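Local coordinates for protein vaginolysin (Gardnerella vaginalis, PDB 5IMY) that probably acts as a secreted, cholesterol-dependent cytolysin, a toxin thought to bind cholesterol in host membranes and lyse the cells, at residues I431-K434 / G435-N439; L32-K36 / T37-A41; S144-N147 / G148-K152. All coordinates share one frame; numbering follows the deposited sequence.

Contact 1 (I431-K434 / G435-N439); sequences IQFK and GNVRN
A type I beta turn from Lys434 to Val437 begins the link between strand 426-433 and strand 440-443, which lie in different sheets of the C-terminal beta-sandwich region. The turn is closed by Val437 N, which donates to Lys434 O over 3.3 Å with a nearly straight N-H (172°). The donor stands well above the carbonyl plane of Lys434, 55° out of it. Gly435 and Asn436 fill the two central positions, and asparagine is well suited to the second of them. Its CG lies between the backbone N and the carbonyl carbon (chi1 52°), which folds the amide back along the turn and sets Asn436 OD1 3.3 Å from Lys434 CB. The lysine chain itself leads outward, as suits an exposed charged residue, and packs on Asn49 of a second subunit. On the buried side, Val437 straddles the turn carbonyl: CG1 and CG2 each lie 3.4 Å from Lys434 O. CG2 also reaches back to Phe433 CB at 4.2 Å and meets the ring of Phe433 obliquely. Trp398 receives both residues, making an edge-to-face pair with Phe433 and touching Val437. The two valine methyls lie against the acceptor oxygen, so the one backbone bond across the turn is probably partly shielded from water, while the lysine chain leads away from the turn.

Contact 2 (L32-K36 / T37-A41); sequences LQYDK and TNILA
Asp35 swings its carboxylate forward over the next residues because CG stands opposite the backbone N (chi1 161°), while Asn38, with CG opposite its own carbonyl carbon (chi1 -81°), turns its amide back to meet it. The result is an Asx turn, widened to an Asx motif, in the loop between helix 22-30 and strand 41-43. OD2 of Asp35 accepts Thr37 N at 3.1 Å, the N-H arriving from above the carboxylate plane. The other oxygen takes two donors from one residue: Asn38 ND2 lies 2.8 Å from Asp35 OD1 and approaches nearly in line with the C-O bond, whereas Asn38 N makes a weak bond to the same Asp35 OD1 at 3.4 Å. Carboxylate and amide planes are inclined by 56°, so the two groups meet obliquely and do not stack. The backbone adds a wider ring, Ile39 N donating to Asp35 O at 3.1 Å. Ile39 CG2 lies 3.4 Å from Lys36 O and meets the Tyr34 ring obliquely, CD1 of Tyr34 being 4.4 Å from Ile39 CG2. Tyr34 also meets the ring of Phe354, and Thr37 packs on Lys421 of a second subunit. Aspartate suits the start of such a turn because its two oxygens can serve several N-H groups of the helical residues that follow. Three donors, one of them weak, probably limit the rotation of the carboxylate and would tend to stabilise its negative charge, lowering its pKa.

Contact 3 (S144-N147 / G148-K152); sequences SAVN and GLVSK
Val146 and Val150 sit one turn apart on helix 139-158, amphipathic in this part, which lies against strands of the large antiparallel sheet. The backbone bonds come first. Val150 N donates to Val146 O at 3.1 Å and almost straight (171°), the regular alpha-helical pattern, and Leu149 N reaches Ala145 O at 3.2 Å. Around Gly148 the pattern is forked: Gly148 N is shared weakly between Ser144 O and Ala145 O, while Leu149 N adds a weak bond to Val146 O at 2.9 Å. Ser151 N to Asn147 O is weak as well.

Apolar contacts line the side that faces the sheet. CG1 of Val146 meets CG2 of Val150 at 4.3 Å; Val146 touches Val221 and Val150 touches Tyr219 on strand 208-223, with Ala145 and Leu149 covering Val134 and Val132 on strand 131-134. Alanine and the branched valines and leucine suit a side that lies against a sheet.

The exposed side carries Ser144, Asn147, Gly148 and Ser151, polar or small residues that sit well toward solvent. On this side Ser151 CB comes 3.2 Å from Asn147 O, the carbonyl one turn back.

All three contacts are local, yet each serves a different kind of chain element. Contact 3 lies within a regular helix whose apolar side is turned to a sheet; contact 1 is a partly buried turn leading from one sheet of the sandwich to another; contact 2 is a surface loop. Their chemistry follows: repeated backbone bonds in contact 3, one backbone bond under an apolar cover in contact 1, and a side-chain carboxylate doing most of the work in contact 2. Contacts 2 and 3 belong to the same part of the molecule, their centres about 35 Å apart, whereas contact 1 lies beyond the chain's centre, about 57 Å from contact 2 between centres. Contacts 1 and 2 also touch a second subunit.

Contact 1 (I431-K434 / G435-N439)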
ATOM      1  N   ILE A 431     -24.182 -11.771  -9.163  1.00 63.33           N
ATOM      2  CA  ILE A 431     -23.477 -11.067  -8.099  1.00 64.29           C
ATOM      3  C   ILE A 431     -22.316 -10.299  -8.714  1.00 59.37           C
ATOM      4  O   ILE A 431     -21.627 -10.811  -9.602  1.00 55.95           O
ATOM      5  CB  ILE A 431     -22.971 -12.042  -7.014  1.00 65.02           C
ATOM      6  CG1 ILE A 431     -24.138 -12.835  -6.419  1.00 70.01           C
ATOM      7  CG2 ILE A 431     -22.242 -11.283  -5.909  1.00 66.18           C
ATOM      8  CD1 ILE A 431     -23.718 -14.128  -5.751  1.00 65.37           C
ATOM      9  N   GLN A 432     -22.103  -9.075  -8.239  1.00 66.14           N
ATOM     10  CA  GLN A 432     -20.992  -8.245  -8.685  1.00 67.67           C
ATOM     11  C   GLN A 432     -19.837  -8.338  -7.698  1.00 58.72           C
ATOM     12  O   GLN A 432     -20.045  -8.359  -6.481  1.00 57.33           O
ATOM     13  CB  GLN A 432     -21.418  -6.784  -8.836  1.00 69.94           C
ATOM     14  CG  GLN A 432     -21.625  -6.354 -10.271  1.00 70.81           C
ATOM     15  CD  GLN A 432     -21.681  -4.849 -10.431  1.00 80.39           C
ATOM     16  OE1 GLN A 432     -21.031  -4.109  -9.691  1.00 73.01           O
ATOM     17  NE2 GLN A 432     -22.461  -4.386 -11.402  1.00 86.28           N
ATOM     18  N   PHE A 433     -18.618  -8.387  -8.230  1.00 66.62           N
ATOM     19  CA  PHE A 433     -17.412  -8.481  -7.421  1.00 66.54           C
ATOM     20  C   PHE A 433     -16.409  -7.434  -7.871  1.00 65.58           C
ATOM     21  O   PHE A 433     -16.137  -7.307  -9.070  1.00 62.50           O
ATOM     22  CB  PHE A 433     -16.782  -9.874  -7.523  1.00 58.38           C
ATOM     23  CG  PHE A 433     -17.553 -10.940  -6.812  1.00 58.61           C
ATOM     24  CD1 PHE A 433     -17.568 -10.991  -5.429  1.00 57.96           C
ATOM     25  CD2 PHE A 433     -18.259 -11.896  -7.521  1.00 61.99           C
ATOM     26  CE1 PHE A 433     -18.276 -11.971  -4.767  1.00 63.74           C
ATOM     27  CE2 PHE A 433     -18.968 -12.882  -6.863  1.00 62.28           C
ATOM     28  CZ  PHE A 433     -18.977 -12.920  -5.484  1.00 56.28           C
ATOM     29  N   LYS A 434     -15.864  -6.691  -6.913  1.00 70.47           N
ATOM     30  CA  LYS A 434     -14.707  -5.855  -7.195  1.00 66.50           C
ATOM     31  C   LYS A 434     -13.594  -6.714  -7.782  1.00 61.56           C
ATOM     32  O   LYS A 434     -13.394  -7.861  -7.375  1.00 66.28           O
ATOM     33  CB  LYS A 434     -14.227  -5.163  -5.920  1.00 67.00           C
ATOM     34  CG  LYS A 434     -15.222  -4.171  -5.339  1.00 76.05           C
ATOM     35  CD  LYS A 434     -15.114  -4.101  -3.823  1.00 87.73           C
ATOM     36  CE  LYS A 434     -16.175  -3.186  -3.234  1.00 94.79           C
ATOM     37  NZ  LYS A 434     -16.644  -3.660  -1.902  1.00 86.38           N
ATOM     38  N   GLY A 435     -12.870  -6.155  -8.750  1.00 65.72           N
ATOM     39  CA  GLY A 435     -11.816  -6.904  -9.410  1.00 64.21           C
ATOM     40  C   GLY A 435     -10.658  -7.284  -8.508  1.00 62.23           C
ATOM     41  O   GLY A 435      -9.811  -8.084  -8.923  1.00 61.83           O
ATOM     42  N   ASN A 436     -10.602  -6.743  -7.290  1.00 61.21           N
ATOM     43  CA  ASN A 436      -9.490  -6.995  -6.383  1.00 62.60           C
ATOM     44  C   ASN A 436      -9.769  -8.094  -5.366  1.00 56.05           C
ATOM     45  O   ASN A 436      -8.859  -8.460  -4.615  1.00 49.47           O
ATOM     46  CB  ASN A 436      -9.108  -5.706  -5.642  1.00 57.46           C
ATOM     47  CG  ASN A 436     -10.294  -5.042  -4.966  1.00 65.94           C
ATOM     48  OD1 ASN A 436     -11.282  -5.698  -4.632  1.00 61.40           O
ATOM     49  ND2 ASN A 436     -10.202  -3.733  -4.764  1.00 67.83           N
ATOM     50  N   VAL A 437     -10.991  -8.633  -5.315  1.00 53.54           N
ATOM     51  CA  VAL A 437     -11.269  -9.707  -4.373  1.00 50.96           C
ATOM     52  C   VAL A 437     -10.431 -10.925  -4.747  1.00 43.51           C
ATOM     53  O   VAL A 437     -10.109 -11.153  -5.919  1.00 41.88           O
ATOM     54  CB  VAL A 437     -12.766 -10.065  -4.330  1.00 49.44           C
ATOM     55  CG1 VAL A 437     -13.622  -8.821  -4.128  1.00 56.45           C
ATOM     56  CG2 VAL A 437     -13.186 -10.797  -5.583  1.00 46.46           C
ATOM     57  N   ARG A 438     -10.082 -11.721  -3.739  1.00 42.55           N
ATOM     58  CA  ARG A 438      -9.227 -12.882  -3.928  1.00 43.04           C
ATOM     59  C   ARG A 438      -9.863 -14.103  -3.278  1.00 39.56           C
ATOM     60  O   ARG A 438     -10.734 -13.992  -2.413  1.00 39.03           O
ATOM     61  CB  ARG A 438      -7.829 -12.652  -3.333  1.00 49.69           C
ATOM     62  CG  ARG A 438      -7.078 -11.460  -3.918  1.00 50.24           C
ATOM     63  CD  ARG A 438      -5.702 -11.333  -3.284  1.00 63.10           C
ATOM     64  NE  ARG A 438      -5.017 -10.094  -3.653  1.00 70.48           N
ATOM     65  CZ  ARG A 438      -4.094  -9.983  -4.608  1.00 84.48           C
ATOM     66  NH1 ARG A 438      -3.719 -11.039  -5.319  1.00 97.48           N
ATOM     67  NH2 ARG A 438      -3.538  -8.803  -4.854  1.00 87.57           N
ATOM     68  N   ASN A 439      -9.415 -15.276  -3.721  1.00 36.07           N
ATOM     69  CA  ASN A 439      -9.785 -16.545  -3.101  1.00 40.53           C
ATOM     70  C   ASN A 439     -11.303 -16.696  -3.000  1.00 40.04           C
ATOM     71  O   ASN A 439     -11.863 -16.928  -1.925  1.00 41.41           O
ATOM     72  CB  ASN A 439      -9.124 -16.674  -1.728  1.00 40.94           C
ATOM     73  CG  ASN A 439      -7.634 -16.405  -1.779  1.00 53.19           C
ATOM     74  OD1 ASN A 439      -6.903 -17.045  -2.536  1.00 53.11           O
ATOM     75  ND2 ASN A 439      -7.177 -15.440  -0.988  1.00 47.25           N
TER

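Contact 2 (L32-K36 / T37-A41)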
ATOM      1  N   LEU A  32      47.484  19.153  -9.456  1.00 49.26           N
ATOM      2  CA  LEU A  32      46.130  19.689  -9.470  1.00 45.35           C
ATOM      3  C   LEU A  32      45.304  19.026  -8.375  1.00 41.66           C
ATOM      4  O   LEU A  32      45.355  17.808  -8.186  1.00 42.12           O
ATOM      5  CB  LEU A  32      45.474  19.459 -10.832  1.00 48.46           C
ATOM      6  CG  LEU A  32      46.075  20.191 -12.033  1.00 45.54           C
ATOM      7  CD1 LEU A  32      45.550  19.582 -13.321  1.00 36.78           C
ATOM      8  CD2 LEU A  32      45.767  21.680 -11.981  1.00 43.16           C
ATOM      9  N   GLN A  33      44.545  19.838  -7.644  1.00 45.67           N
ATOM     10  CA  GLN A  33      43.741  19.370  -6.519  1.00 51.85           C
ATOM     11  C   GLN A  33      42.272  19.639  -6.813  1.00 54.52           C
ATOM     12  O   GLN A  33      41.821  20.787  -6.744  1.00 57.24           O
ATOM     13  CB  GLN A  33      44.163  20.059  -5.225  1.00 58.55           C
ATOM     14  CG  GLN A  33      45.243  19.331  -4.452  1.00 62.16           C
ATOM     15  CD  GLN A  33      45.755  20.143  -3.281  1.00 79.55           C
ATOM     16  OE1 GLN A  33      46.209  21.275  -3.447  1.00 84.17           O
ATOM     17  NE2 GLN A  33      45.674  19.572  -2.086  1.00 75.65           N
ATOM     18  N   TYR A  34      41.524  18.583  -7.123  1.00 55.31           N
ATOM     19  CA  TYR A  34      40.088  18.692  -7.315  1.00 48.49           C
ATOM     20  C   TYR A  34      39.413  17.438  -6.782  1.00 47.43           C
ATOM     21  O   TYR A  34      40.045  16.398  -6.582  1.00 47.80           O
ATOM     22  CB  TYR A  34      39.725  18.899  -8.793  1.00 48.06           C
ATOM     23  CG  TYR A  34      40.376  17.910  -9.730  1.00 47.03           C
ATOM     24  CD1 TYR A  34      39.715  16.751 -10.119  1.00 44.63           C
ATOM     25  CD2 TYR A  34      41.652  18.136 -10.226  1.00 42.96           C
ATOM     26  CE1 TYR A  34      40.309  15.844 -10.977  1.00 43.18           C
ATOM     27  CE2 TYR A  34      42.254  17.239 -11.085  1.00 43.25           C
ATOM     28  CZ  TYR A  34      41.578  16.093 -11.458  1.00 38.25           C
ATOM     29  OH  TYR A  34      42.176  15.194 -12.315  1.00 39.05           O
ATOM     30  N   ASP A  35      38.114  17.563  -6.529  1.00 48.10           N
ATOM     31  CA  ASP A  35      37.278  16.441  -6.113  1.00 61.14           C
ATOM     32  C   ASP A  35      36.669  15.850  -7.378  1.00 68.82           C
ATOM     33  O   ASP A  35      35.717  16.403  -7.936  1.00 63.45           O
ATOM     34  CB  ASP A  35      36.215  16.911  -5.125  1.00 57.82           C
ATOM     35  CG  ASP A  35      35.057  15.937  -4.994  1.00 60.90           C
ATOM     36  OD1 ASP A  35      33.956  16.378  -4.602  1.00 64.78           O
ATOM     37  OD2 ASP A  35      35.240  14.735  -5.278  1.00 62.19           O
ATOM     38  N   LYS A  36      37.221  14.725  -7.845  1.00 61.18           N
ATOM     39  CA  LYS A  36      36.855  14.248  -9.174  1.00 55.03           C
ATOM     40  C   LYS A  36      35.374  13.907  -9.297  1.00 58.25           C
ATOM     41  O   LYS A  36      34.918  13.638 -10.414  1.00 59.34           O
ATOM     42  CB  LYS A  36      37.649  13.005  -9.600  1.00 55.61           C
ATOM     43  CG  LYS A  36      38.800  12.556  -8.700  1.00 66.75           C
ATOM     44  CD  LYS A  36      39.430  11.264  -9.224  1.00 61.83           C
ATOM     45  CE  LYS A  36      38.383  10.176  -9.444  1.00 70.65           C
ATOM     46  NZ  LYS A  36      37.350  10.125  -8.366  1.00 76.02           N
ATOM     47  N   THR A  37      34.613  13.889  -8.201  1.00 59.71           N
ATOM     48  CA  THR A  37      33.178  13.637  -8.309  1.00 57.00           C
ATOM     49  C   THR A  37      32.403  14.934  -8.531  1.00 57.15           C
ATOM     50  O   THR A  37      31.769  15.113  -9.574  1.00 55.54           O
ATOM     51  CB  THR A  37      32.651  12.915  -7.065  1.00 63.45           C
ATOM     52  OG1 THR A  37      33.438  11.747  -6.810  1.00 67.73           O
ATOM     53  CG2 THR A  37      31.198  12.505  -7.287  1.00 55.74           C
ATOM     54  N   ASN A  38      32.441  15.845  -7.557  1.00 55.74           N
ATOM     55  CA  ASN A  38      31.664  17.073  -7.673  1.00 63.70           C
ATOM     56  C   ASN A  38      32.137  17.961  -8.816  1.00 54.50           C
ATOM     57  O   ASN A  38      31.419  18.898  -9.183  1.00 49.08           O
ATOM     58  CB  ASN A  38      31.706  17.857  -6.360  1.00 67.10           C
ATOM     59  CG  ASN A  38      30.725  17.322  -5.334  1.00 72.11           C
ATOM     60  OD1 ASN A  38      29.569  17.743  -5.287  1.00 71.65           O
ATOM     61  ND2 ASN A  38      31.181  16.385  -4.510  1.00 68.93           N
ATOM     62  N   ILE A  39      33.313  17.694  -9.387  1.00 54.53           N
ATOM     63  CA  ILE A  39      33.798  18.529 -10.479  1.00 47.97           C
ATOM     64  C   ILE A  39      32.954  18.322 -11.730  1.00 40.36           C
ATOM     65  O   ILE A  39      32.824  19.233 -12.556  1.00 41.14           O
ATOM     66  CB  ILE A  39      35.290  18.246 -10.747  1.00 46.83           C
ATOM     67  CG1 ILE A  39      35.897  19.340 -11.631  1.00 42.06           C
ATOM     68  CG2 ILE A  39      35.483  16.884 -11.410  1.00 46.63           C
ATOM     69  CD1 ILE A  39      36.008  20.691 -10.950  1.00 43.33           C
ATOM     70  N   LEU A  40      32.371  17.133 -11.896  1.00 42.07           N
ATOM     71  CA  LEU A  40      31.572  16.801 -13.069  1.00 40.48           C
ATOM     72  C   LEU A  40      30.148  16.407 -12.688  1.00 40.05           C
ATOM     73  O   LEU A  40      29.486  15.667 -13.418  1.00 45.94           O
ATOM     74  CB  LEU A  40      32.239  15.680 -13.869  1.00 38.77           C
ATOM     75  CG  LEU A  40      33.457  16.071 -14.711  1.00 37.98           C
ATOM     76  CD1 LEU A  40      34.153  14.829 -15.243  1.00 39.88           C
ATOM     77  CD2 LEU A  40      33.054  16.988 -15.855  1.00 40.12           C
ATOM     78  N   ALA A  41      29.660  16.901 -11.554  1.00 46.30           N
ATOM     79  CA  ALA A  41      28.310  16.592 -11.102  1.00 48.18           C
ATOM     80  C   ALA A  41      27.332  17.665 -11.562  1.00 46.57           C
ATOM     81  O   ALA A  41      27.643  18.860 -11.542  1.00 46.68           O
ATOM     82  CB  ALA A  41      28.268  16.466  -9.578  1.00 53.77           C
TER

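Contact 3 (S144-N147 / G148-K152)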
ATOM      1  N   SER A 144      40.511  10.565 -40.243  1.00 44.44           N
ATOM      2  CA  SER A 144      41.163   9.930 -41.384  1.00 41.97           C
ATOM      3  C   SER A 144      42.012   8.745 -40.940  1.00 41.83           C
ATOM      4  O   SER A 144      42.030   7.702 -41.605  1.00 43.26           O
ATOM      5  CB  SER A 144      42.012  10.955 -42.136  1.00 41.26           C
ATOM      6  OG  SER A 144      43.159  10.351 -42.708  1.00 55.91           O
ATOM      7  N   ALA A 145      42.716   8.883 -39.814  1.00 41.33           N
ATOM      8  CA  ALA A 145      43.502   7.767 -39.297  1.00 43.23           C
ATOM      9  C   ALA A 145      42.610   6.578 -38.958  1.00 34.43           C
ATOM     10  O   ALA A 145      42.944   5.432 -39.280  1.00 37.68           O
ATOM     11  CB  ALA A 145      44.298   8.211 -38.069  1.00 39.33           C
ATOM     12  N   VAL A 146      41.472   6.829 -38.308  1.00 39.84           N
ATOM     13  CA  VAL A 146      40.535   5.749 -38.004  1.00 35.70           C
ATOM     14  C   VAL A 146      40.030   5.116 -39.293  1.00 37.87           C
ATOM     15  O   VAL A 146      40.105   3.895 -39.480  1.00 36.47           O
ATOM     16  CB  VAL A 146      39.375   6.274 -37.138  1.00 40.85           C
ATOM     17  CG1 VAL A 146      38.212   5.281 -37.112  1.00 36.99           C
ATOM     18  CG2 VAL A 146      39.861   6.545 -35.725  1.00 39.16           C
ATOM     19  N   ASN A 147      39.507   5.941 -40.206  1.00 34.81           N
ATOM     20  CA  ASN A 147      39.003   5.428 -41.474  1.00 34.80           C
ATOM     21  C   ASN A 147      40.064   4.656 -42.246  1.00 38.81           C
ATOM     22  O   ASN A 147      39.715   3.832 -43.100  1.00 44.86           O
ATOM     23  CB  ASN A 147      38.465   6.579 -42.328  1.00 37.53           C
ATOM     24  CG  ASN A 147      37.244   7.240 -41.714  1.00 42.98           C
ATOM     25  OD1 ASN A 147      36.617   6.693 -40.807  1.00 44.89           O
ATOM     26  ND2 ASN A 147      36.895   8.420 -42.214  1.00 41.25           N
ATOM     27  N   GLY A 148      41.348   4.899 -41.968  1.00 38.69           N
ATOM     28  CA  GLY A 148      42.399   4.150 -42.632  1.00 30.80           C
ATOM     29  C   GLY A 148      42.658   2.795 -42.013  1.00 35.46           C
ATOM     30  O   GLY A 148      43.078   1.864 -42.709  1.00 40.48           O
ATOM     31  N   LEU A 149      42.418   2.658 -40.708  1.00 35.44           N
ATOM     32  CA  LEU A 149      42.593   1.370 -40.044  1.00 38.14           C
ATOM     33  C   LEU A 149      41.457   0.416 -40.378  1.00 41.99           C
ATOM     34  O   LEU A 149      41.690  -0.761 -40.673  1.00 43.49           O
ATOM     35  CB  LEU A 149      42.686   1.570 -38.532  1.00 35.66           C
ATOM     36  CG  LEU A 149      44.062   1.301 -37.936  1.00 40.29           C
ATOM     37  CD1 LEU A 149      45.095   2.195 -38.588  1.00 52.55           C
ATOM     38  CD2 LEU A 149      44.024   1.515 -36.433  1.00 50.63           C
ATOM     39  N   VAL A 150      40.218   0.908 -40.327  1.00 40.90           N
ATOM     40  CA  VAL A 150      39.072   0.067 -40.657  1.00 40.36           C
ATOM     41  C   VAL A 150      39.156  -0.383 -42.109  1.00 41.72           C
ATOM     42  O   VAL A 150      38.889  -1.546 -42.432  1.00 41.49           O
ATOM     43  CB  VAL A 150      37.760   0.823 -40.372  1.00 43.53           C
ATOM     44  CG1 VAL A 150      36.561  -0.091 -40.575  1.00 47.42           C
ATOM     45  CG2 VAL A 150      37.766   1.397 -38.957  1.00 34.47           C
ATOM     46  N   SER A 151      39.536   0.530 -43.005  1.00 46.12           N
ATOM     47  CA  SER A 151      39.699   0.173 -44.410  1.00 42.68           C
ATOM     48  C   SER A 151      40.746  -0.923 -44.584  1.00 47.94           C
ATOM     49  O   SER A 151      40.591  -1.809 -45.434  1.00 50.18           O
ATOM     50  CB  SER A 151      40.077   1.413 -45.220  1.00 47.67           C
ATOM     51  OG  SER A 151      40.721   1.060 -46.431  1.00 63.31           O
ATOM     52  N   LYS A 152      41.816  -0.881 -43.788  1.00 42.67           N
ATOM     53  CA  LYS A 152      42.842  -1.915 -43.880  1.00 42.02           C
ATOM     54  C   LYS A 152      42.350  -3.232 -43.297  1.00 45.80           C
ATOM     55  O   LYS A 152      42.664  -4.306 -43.823  1.00 47.75           O
ATOM     56  CB  LYS A 152      44.115  -1.459 -43.166  1.00 45.72           C
ATOM     57  CG  LYS A 152      45.224  -2.506 -43.154  1.00 46.74           C
ATOM     58  CD  LYS A 152      46.465  -2.020 -42.425  1.00 48.41           C
ATOM     59  CE  LYS A 152      46.174  -1.731 -40.961  1.00 51.71           C
ATOM     60  NZ  LYS A 152      47.419  -1.592 -40.159  1.00 60.03           N
TER